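Local structure of D-alanyl-D-alanine carboxypeptidase (1XP4) at residues Asp125-Lys130 with Ala139-Thr144. The protein probably removes the C-terminal D-alanine from peptidoglycan precursor peptides as a serine-type carboxypeptidase, thereby regulating cell-wall synthesis. Sequence-based numbering, arbitrary orientation.
Sequences DMMRAK and ATVVNT
Arg128 of helix 120-133 and Val141 of the irregular segment 139-144, which follows that helix in the chain, are the closest pair of CA atoms between the two segments, at 6.6 Å. The Arg128 chain runs extended from CG to NE and presents its guanidinium edge to the Val141 carbonyl: NE lies 2.9 Å and NH2 2.8 Å from Val141 O. Both bonds are moderately bent, with Val141 O in the guanidinium plane; NE approaches in the carbonyl plane, whereas NH2 is tilted 23° from it. The same arginine makes a cation-pi contact with Tyr157. The preceding residue, Met127, a selenomethionine, directs its side chain at the loop. Its chain bends at the last torsion (chi3 -55°), bringing CE to Val141 CG1, while SE lies 3.7 Å from Thr144 CG2. Thr144 OG1 turns instead to Glu120, at the start of the same helix, and Asn166 binds both Val142 N and Asn143 O. The Thr144 side chain is about 7 Å from that of Lys44, the predicted proton acceptor. Two donors converging side-on on one carbonyl oxygen help hold the guanidinium in place, and beside this polar grip the buried apolar patch ties the loop to its helix close to the probable active site.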
loop_
_atom_site.group_PDB
_atom_site.type_symbol
_atom_site.label_atom_id
_atom_site.label_comp_id
_atom_site.label_asym_id
_atom_site.label_seq_id
_atom_site.Cartn_x
_atom_site.Cartn_y
_atom_site.Cartn_z
ATOM N N ASP A 125 -11.194 -14.031 -9.608
ATOM C CA ASP A 125 -12.058 -14.447 -8.524
ATOM C C ASP A 125 -11.253 -14.383 -7.237
ATOM O O ASP A 125 -11.789 -14.089 -6.165
ATOM C CB ASP A 125 -12.579 -15.862 -8.761
ATOM C CG ASP A 125 -13.536 -15.943 -9.944
ATOM O OD1 ASP A 125 -14.307 -14.981 -10.167
ATOM O OD2 ASP A 125 -13.527 -16.977 -10.645
HETATM N N MSE A 126 -9.957 -14.652 -7.343
HETATM C CA MSE A 126 -9.098 -14.598 -6.176
HETATM C C MSE A 126 -8.971 -13.155 -5.710
HETATM O O MSE A 126 -9.033 -12.877 -4.509
HETATM C CB MSE A 126 -7.711 -15.171 -6.490
HETATM C CG MSE A 126 -7.641 -16.689 -6.459
HETATM SE SE MSE A 126 -5.902 -17.412 -6.901
HETATM C CE MSE A 126 -4.858 -16.551 -5.527
HETATM N N MSE A 127 -8.799 -12.224 -6.645
HETATM C CA MSE A 127 -8.673 -10.839 -6.226
HETATM C C MSE A 127 -10.007 -10.274 -5.745
HETATM O O MSE A 127 -10.040 -9.339 -4.936
HETATM C CB MSE A 127 -8.027 -9.965 -7.328
HETATM C CG MSE A 127 -8.282 -10.360 -8.769
HETATM SE SE MSE A 127 -6.991 -9.605 -10.057
HETATM C CE MSE A 127 -7.154 -7.721 -9.650
ATOM N N ARG A 128 -11.111 -10.850 -6.211
ATOM C CA ARG A 128 -12.420 -10.390 -5.757
ATOM C C ARG A 128 -12.598 -10.835 -4.311
ATOM O O ARG A 128 -13.166 -10.118 -3.488
ATOM C CB ARG A 128 -13.544 -10.985 -6.607
ATOM C CG ARG A 128 -13.614 -10.432 -8.001
ATOM C CD ARG A 128 -14.762 -11.019 -8.797
ATOM N NE ARG A 128 -14.844 -10.416 -10.125
ATOM C CZ ARG A 128 -15.790 -10.696 -11.017
ATOM N NH1 ARG A 128 -16.737 -11.574 -10.718
ATOM N NH2 ARG A 128 -15.790 -10.101 -12.207
ATOM N N ALA A 129 -12.102 -12.029 -4.010
ATOM C CA ALA A 129 -12.224 -12.579 -2.675
ATOM C C ALA A 129 -11.341 -11.819 -1.714
ATOM O O ALA A 129 -11.779 -11.439 -0.624
ATOM C CB ALA A 129 -11.849 -14.044 -2.678
ATOM N N LYS A 130 -10.093 -11.602 -2.123
ATOM C CA LYS A 130 -9.124 -10.887 -1.304
ATOM C C LYS A 130 -9.644 -9.501 -0.923
ATOM O O LYS A 130 -9.520 -9.076 0.224
ATOM C CB LYS A 130 -7.799 -10.761 -2.056
ATOM C CG LYS A 130 -6.716 -10.027 -1.288
ATOM C CD LYS A 130 -6.439 -10.666 0.076
ATOM C CE LYS A 130 -5.795 -12.049 -0.035
ATOM N NZ LYS A 130 -5.369 -12.572 1.303
ATOM N N ALA A 139 -15.746 -2.749 -4.953
ATOM C CA ALA A 139 -14.860 -2.881 -6.097
ATOM C C ALA A 139 -15.462 -3.636 -7.284
ATOM O O ALA A 139 -16.409 -4.414 -7.142
ATOM C CB ALA A 139 -13.571 -3.554 -5.669
ATOM N N THR A 140 -14.890 -3.381 -8.458
ATOM C CA THR A 140 -15.295 -4.022 -9.701
ATOM C C THR A 140 -14.022 -4.503 -10.372
ATOM O O THR A 140 -13.259 -3.695 -10.902
ATOM C CB THR A 140 -15.976 -3.042 -10.655
ATOM O OG1 THR A 140 -17.204 -2.588 -10.076
ATOM C CG2 THR A 140 -16.248 -3.717 -11.995
ATOM N N VAL A 141 -13.791 -5.811 -10.347
ATOM C CA VAL A 141 -12.590 -6.366 -10.952
ATOM C C VAL A 141 -12.923 -7.375 -12.033
ATOM O O VAL A 141 -13.570 -8.391 -11.779
ATOM C CB VAL A 141 -11.687 -7.061 -9.894
ATOM C CG1 VAL A 141 -10.380 -7.534 -10.545
ATOM C CG2 VAL A 141 -11.406 -6.108 -8.735
ATOM N N VAL A 142 -12.466 -7.089 -13.243
ATOM C CA VAL A 142 -12.702 -7.974 -14.370
ATOM C C VAL A 142 -11.394 -8.532 -14.940
ATOM O O VAL A 142 -11.400 -9.563 -15.620
ATOM C CB VAL A 142 -13.499 -7.250 -15.475
ATOM C CG1 VAL A 142 -14.892 -6.933 -14.956
ATOM C CG2 VAL A 142 -12.772 -5.964 -15.915
ATOM N N ASN A 143 -10.278 -7.850 -14.674
ATOM C CA ASN A 143 -8.981 -8.326 -15.143
ATOM C C ASN A 143 -7.862 -8.016 -14.170
ATOM O O ASN A 143 -8.042 -7.260 -13.217
ATOM C CB ASN A 143 -8.637 -7.787 -16.544
ATOM C CG ASN A 143 -8.836 -6.291 -16.680
ATOM O OD1 ASN A 143 -8.198 -5.495 -15.994
ATOM N ND2 ASN A 143 -9.721 -5.903 -17.586
ATOM N N THR A 144 -6.705 -8.613 -14.420
ATOM C CA THR A 144 -5.552 -8.451 -13.554
ATOM C C THR A 144 -4.610 -7.342 -13.953
ATOM O O THR A 144 -3.655 -7.069 -13.240
ATOM C CB THR A 144 -4.718 -9.723 -13.530
ATOM O OG1 THR A 144 -4.128 -9.920 -14.821
ATOM C CG2 THR A 144 -5.586 -10.911 -13.205
#